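Local atomic coordinates of aromatic amino acid beta-eliminating lyase/threonine aldolase (Exiguobacterium sibiricum, PDB entry 3LWS), a protein that is a pyridoxal-phosphate enzyme of the beta-eliminating lyase family, built on the large-domain fold shared with the aminotransferase-like superfamily. Residues A[73-78]-A[97-102]; A[79-84]-A[223-228]. One frame throughout, in Å; residues are numbered along the deposited sequence.

Contact 1: residues A[73-78]-A[97-102]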
# COMPACT_ATOMS: atom_id res chain seq x y z
N MSE A 73 8.32 -3.77 1.96
CA MSE A 73 7.95 -3.51 3.35
C MSE A 73 8.04 -4.77 4.19
O MSE A 73 8.65 -4.77 5.26
CB MSE A 73 6.53 -2.96 3.42
CG MSE A 73 6.14 -2.47 4.79
SE MSE A 73 4.29 -1.91 4.91
CE MSE A 73 4.23 -0.38 3.61
N ALA A 74 7.42 -5.84 3.70
CA ALA A 74 7.42 -7.13 4.38
C ALA A 74 8.83 -7.62 4.82
O ALA A 74 9.04 -8.01 5.97
CB ALA A 74 6.71 -8.18 3.51
N GLN A 75 9.81 -7.55 3.94
CA GLN A 75 11.13 -8.16 4.27
C GLN A 75 12.01 -7.27 5.15
O GLN A 75 12.76 -7.79 5.98
CB GLN A 75 11.86 -8.58 3.02
CG GLN A 75 11.14 -9.63 2.30
CD GLN A 75 11.97 -10.38 1.36
OE1 GLN A 75 12.23 -11.58 1.59
NE2 GLN A 75 12.41 -9.71 0.28
N GLN A 76 11.89 -5.96 4.97
CA GLN A 76 12.49 -4.98 5.88
C GLN A 76 11.97 -5.20 7.28
O GLN A 76 12.76 -5.29 8.24
CB GLN A 76 12.19 -3.56 5.44
CG GLN A 76 13.11 -3.08 4.34
CD GLN A 76 12.73 -1.74 3.80
OE1 GLN A 76 12.26 -0.87 4.53
NE2 GLN A 76 12.95 -1.53 2.50
N VAL A 77 10.66 -5.33 7.39
CA VAL A 77 10.08 -5.61 8.71
C VAL A 77 10.58 -6.92 9.32
O VAL A 77 10.90 -6.97 10.52
CB VAL A 77 8.56 -5.62 8.67
CG1 VAL A 77 8.01 -6.21 10.02
CG2 VAL A 77 8.06 -4.23 8.40
N ALA A 78 10.67 -7.96 8.51
CA ALA A 78 11.12 -9.29 8.99
C ALA A 78 12.52 -9.18 9.59
O ALA A 78 12.76 -9.60 10.74
CB ALA A 78 11.13 -10.32 7.87
N CYS A 97 20.61 -9.11 -3.65
CA CYS A 97 19.37 -9.24 -2.92
C CYS A 97 18.49 -8.02 -3.20
O CYS A 97 18.98 -6.90 -3.33
CB CYS A 97 19.66 -9.36 -1.43
SG CYS A 97 18.21 -9.33 -0.33
N HIS A 98 17.19 -8.25 -3.32
CA HIS A 98 16.24 -7.15 -3.60
C HIS A 98 16.41 -5.97 -2.66
O HIS A 98 16.36 -4.79 -3.10
CB HIS A 98 14.80 -7.69 -3.53
CG HIS A 98 13.78 -6.84 -4.25
ND1 HIS A 98 13.15 -5.76 -3.66
CD2 HIS A 98 13.29 -6.92 -5.50
CE1 HIS A 98 12.33 -5.21 -4.53
NE2 HIS A 98 12.37 -5.92 -5.64
N LEU A 99 16.63 -6.27 -1.37
CA LEU A 99 16.79 -5.22 -0.36
C LEU A 99 18.05 -4.35 -0.59
O LEU A 99 18.08 -3.21 -0.19
CB LEU A 99 16.82 -5.79 1.07
CG LEU A 99 15.50 -6.44 1.54
CD1 LEU A 99 15.52 -7.92 1.29
CD2 LEU A 99 15.18 -6.18 3.00
N GLU A 100 19.05 -4.93 -1.22
CA GLU A 100 20.32 -4.28 -1.49
C GLU A 100 20.28 -3.40 -2.71
O GLU A 100 20.87 -2.30 -2.71
CB GLU A 100 21.42 -5.35 -1.70
CG GLU A 100 22.84 -4.76 -1.71
CD GLU A 100 23.28 -4.23 -0.36
OE1 GLU A 100 22.53 -4.39 0.65
OE2 GLU A 100 24.39 -3.68 -0.29
N ILE A 101 19.60 -3.87 -3.76
CA ILE A 101 19.67 -3.18 -5.07
C ILE A 101 18.35 -2.61 -5.61
O ILE A 101 18.36 -1.82 -6.52
CB ILE A 101 20.29 -4.09 -6.16
CG1 ILE A 101 19.38 -5.31 -6.41
CG2 ILE A 101 21.74 -4.51 -5.75
CD1 ILE A 101 19.86 -6.31 -7.46
N HIS A 102 17.20 -2.96 -5.06
CA HIS A 102 15.96 -2.52 -5.70
C HIS A 102 15.03 -1.71 -4.76
O HIS A 102 13.90 -1.45 -5.12
CB HIS A 102 15.22 -3.72 -6.28
CG HIS A 102 15.87 -4.33 -7.48
ND1 HIS A 102 16.07 -3.63 -8.65
CD2 HIS A 102 16.31 -5.59 -7.72
CE1 HIS A 102 16.63 -4.42 -9.55
NE2 HIS A 102 16.79 -5.62 -9.01

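Contact 2: residues A[79-84]-A[223-228]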
# COMPACT_ATOMS: atom_id res chain seq x y z
N LEU A 79 13.42 -8.59 8.81
CA LEU A 79 14.84 -8.46 9.20
C LEU A 79 15.00 -7.64 10.49
O LEU A 79 15.74 -8.04 11.41
CB LEU A 79 15.69 -7.87 8.07
CG LEU A 79 15.93 -8.74 6.82
CD1 LEU A 79 16.96 -8.14 5.92
CD2 LEU A 79 16.39 -10.08 7.18
N ARG A 80 14.26 -6.53 10.57
CA ARG A 80 14.24 -5.70 11.77
C ARG A 80 13.75 -6.47 13.00
O ARG A 80 14.35 -6.34 14.08
CB ARG A 80 13.40 -4.45 11.55
CG ARG A 80 13.25 -3.50 12.78
CD ARG A 80 14.59 -3.10 13.39
NE ARG A 80 14.40 -2.38 14.63
CZ ARG A 80 14.28 -1.05 14.72
NH1 ARG A 80 14.29 -0.29 13.64
NH2 ARG A 80 14.10 -0.49 15.90
N ILE A 81 12.69 -7.26 12.85
CA ILE A 81 12.19 -8.03 13.99
C ILE A 81 13.27 -8.99 14.47
O ILE A 81 13.61 -8.97 15.63
CB ILE A 81 10.90 -8.76 13.68
CG1 ILE A 81 9.80 -7.72 13.40
CG2 ILE A 81 10.45 -9.66 14.88
CD1 ILE A 81 8.67 -8.23 12.51
N TRP A 82 13.84 -9.77 13.57
CA TRP A 82 14.92 -10.67 13.95
C TRP A 82 16.16 -9.94 14.49
O TRP A 82 16.74 -10.39 15.44
CB TRP A 82 15.34 -11.61 12.82
CG TRP A 82 14.24 -12.53 12.30
CD1 TRP A 82 13.90 -12.72 10.99
CD2 TRP A 82 13.35 -13.39 13.06
NE1 TRP A 82 12.88 -13.62 10.88
CE2 TRP A 82 12.54 -14.07 12.13
CE3 TRP A 82 13.19 -13.68 14.43
CZ2 TRP A 82 11.53 -14.97 12.53
CZ3 TRP A 82 12.21 -14.59 14.81
CH2 TRP A 82 11.39 -15.21 13.86
N SER A 83 16.53 -8.81 13.90
CA SER A 83 17.63 -8.03 14.41
C SER A 83 17.34 -7.64 15.88
O SER A 83 18.19 -7.83 16.75
CB SER A 83 17.84 -6.77 13.58
OG SER A 83 18.77 -5.90 14.17
N ASP A 84 16.13 -7.14 16.13
CA ASP A 84 15.70 -6.79 17.51
C ASP A 84 15.71 -8.00 18.45
O ASP A 84 16.16 -7.91 19.57
CB ASP A 84 14.30 -6.16 17.52
CG ASP A 84 14.27 -4.70 17.08
OD1 ASP A 84 15.31 -4.05 16.83
OD2 ASP A 84 13.15 -4.16 16.99
N CYS A 223 4.76 -12.42 14.01
CA CYS A 223 3.67 -11.79 13.24
C CYS A 223 2.98 -10.67 14.00
O CYS A 223 2.55 -9.73 13.40
CB CYS A 223 2.66 -12.84 12.75
SG CYS A 223 3.40 -13.93 11.51
N GLN A 224 2.88 -10.77 15.33
CA GLN A 224 2.26 -9.69 16.11
C GLN A 224 3.05 -8.44 16.02
O GLN A 224 2.50 -7.36 15.85
CB GLN A 224 2.11 -10.05 17.59
CG GLN A 224 1.02 -11.04 17.87
CD GLN A 224 1.22 -11.74 19.20
OE1 GLN A 224 1.82 -11.19 20.13
NE2 GLN A 224 0.75 -12.98 19.30
N THR A 225 4.36 -8.58 16.14
CA THR A 225 5.25 -7.45 15.98
C THR A 225 5.24 -6.90 14.57
O THR A 225 5.29 -5.67 14.40
CB THR A 225 6.69 -7.82 16.35
OG1 THR A 225 6.63 -8.45 17.63
CG2 THR A 225 7.58 -6.58 16.40
N ALA A 226 5.16 -7.80 13.59
CA ALA A 226 5.10 -7.45 12.18
C ALA A 226 3.88 -6.54 11.88
O ALA A 226 3.97 -5.63 11.07
CB ALA A 226 5.08 -8.73 11.31
N ARG A 227 2.75 -6.82 12.56
CA ARG A 227 1.55 -6.01 12.45
C ARG A 227 1.74 -4.62 13.03
O ARG A 227 1.19 -3.68 12.50
CB ARG A 227 0.34 -6.69 13.08
CG ARG A 227 -0.18 -7.86 12.23
CD ARG A 227 -1.53 -8.37 12.72
NE ARG A 227 -1.86 -9.57 11.98
CZ ARG A 227 -1.53 -10.81 12.33
NH1 ARG A 227 -0.94 -11.06 13.49
NH2 ARG A 227 -1.87 -11.82 11.53
N ILE A 228 2.56 -4.47 14.07
CA ILE A 228 2.82 -3.13 14.59
C ILE A 228 3.73 -2.30 13.65
O ILE A 228 3.45 -1.13 13.39
CB ILE A 228 3.33 -3.17 16.03
CG1 ILE A 228 2.18 -3.51 16.98
CG2 ILE A 228 3.91 -1.84 16.43
CD1 ILE A 228 2.57 -4.48 17.99

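Contact 1: residues A[73-78]-A[97-102]
Leu99 pushes its forked end against residues 73-78 of helix 71-86 and touches two consecutive glutamines there. CD1 meets Gln75 alone of the two, lying 3.7 Å from its amide nitrogen NE2 and 4.1 Å from its CB. CD2 goes chiefly to Gln76, where it sits 3.8 Å from the backbone N and 4.0 Å from the CG methylene, and also reaches Gln75 CB. The side chains of Gln76 and Leu99 run past each other in opposite directions, whereas those of Gln75 and Leu99 cross at a slant. A branched leucine suits this place because its two methyls can reach neighbouring residues of the opposing helix at once; a chi2 of 95°, well off the usual staggered values, sets the fork this way.

The glutamines offer their aliphatic parts to the leucine and send their amides on to polar partners. Gln75 has CG beside its backbone N (chi1 -64°) and an extended chain beyond, which carries the amide to His173 and Asp175. The amide of Gln76 binds Tyr233 through OE1 and Glu103 through NE2, and the same NE2 also donates to the backbone O of Arg232 of the second subunit. Both buried amides are thus satisfied while their methylenes pack.

Leu99 itself sits in the first turn of helix 98-101. Cys97, at the N-cap, receives a weak bond from Leu99 N on its SG (3.6 Å), and its O accepts from both Glu100 N and Ile101 N. One turn on, His102 CB lies 3.6 Å above the centre of the His98 ring.

Leu140 of strand 138-142 touches both Gln75 and Leu99, and Leu107 of helix 106-110 touches Gln76 and Leu99, so a central-sheet strand and that short helix both pack against the contact.

Contact 2: residues A[79-84]-A[223-228]
Ile81 and Thr225 mark the nearest passage of the two helical backbones, with 7.2 Å between their CA atoms, a close approach consistent with the small Thr225 and Ala226 that residues 223-228 of helix 220-232 bring against Ile81. Ile81 supplies the whole of one side of the contact. Its CG1 branch stands beside the backbone N (chi1 -64°) and reaches across the gap, so that CD1 comes to rest on Ala226, 3.7 Å from its CA and 3.8 Å from its CB. With only a methyl at this position, the isoleucine can lie directly against the helix backbone. Farther back on the same branch, CG1 meets the methyl CG2 of Thr225 at 3.9 Å. Threonine is apt at this partly exposed margin: its methyl joins the apolar contact while OG1 bonds to the O of Ala221 in its own helix.

Next to Ile81, Arg80 and Asp84 form a salt bridge one turn apart, with NE 2.9 Å from OD1; the donor approaches from above the carboxylate plane, 36° out of it. Arg80 NH1 also bonds to His111.

Phe222 and Trp229 both touch Ile81, and Phe222 stacks with Trp82. Since Trp82 also reaches strand 138-142 and Cys223 reaches strand 64-68, this is helix-to-helix packing over the central sheet, as in the alpha/beta/alpha large domain of fold-type I pyridoxal-phosphate enzymes.

In the fold
Helix 71-86 serves both contacts: residues 73-78 meet the short helix 98-101 in contact 1, and residues 79-84, directly following, meet helix 220-232 in contact 2. The centres lie about 13 Å apart, and the two join through packing, with Val77 CG1 3.8 Å from Ala226 CA and Leu99 CD2 3.9 Å from Leu79 CD1. Along the chain the segments alternate, 73-78, 79-84, 97-102 and then 223-228, so contact 2 ties the early part of the large domain to the part that follows Lys206, the residue carrying pyridoxal phosphate. Contact 1 lies nearer the chain's centre; the second subunit reaches both, with more residues at contact 1.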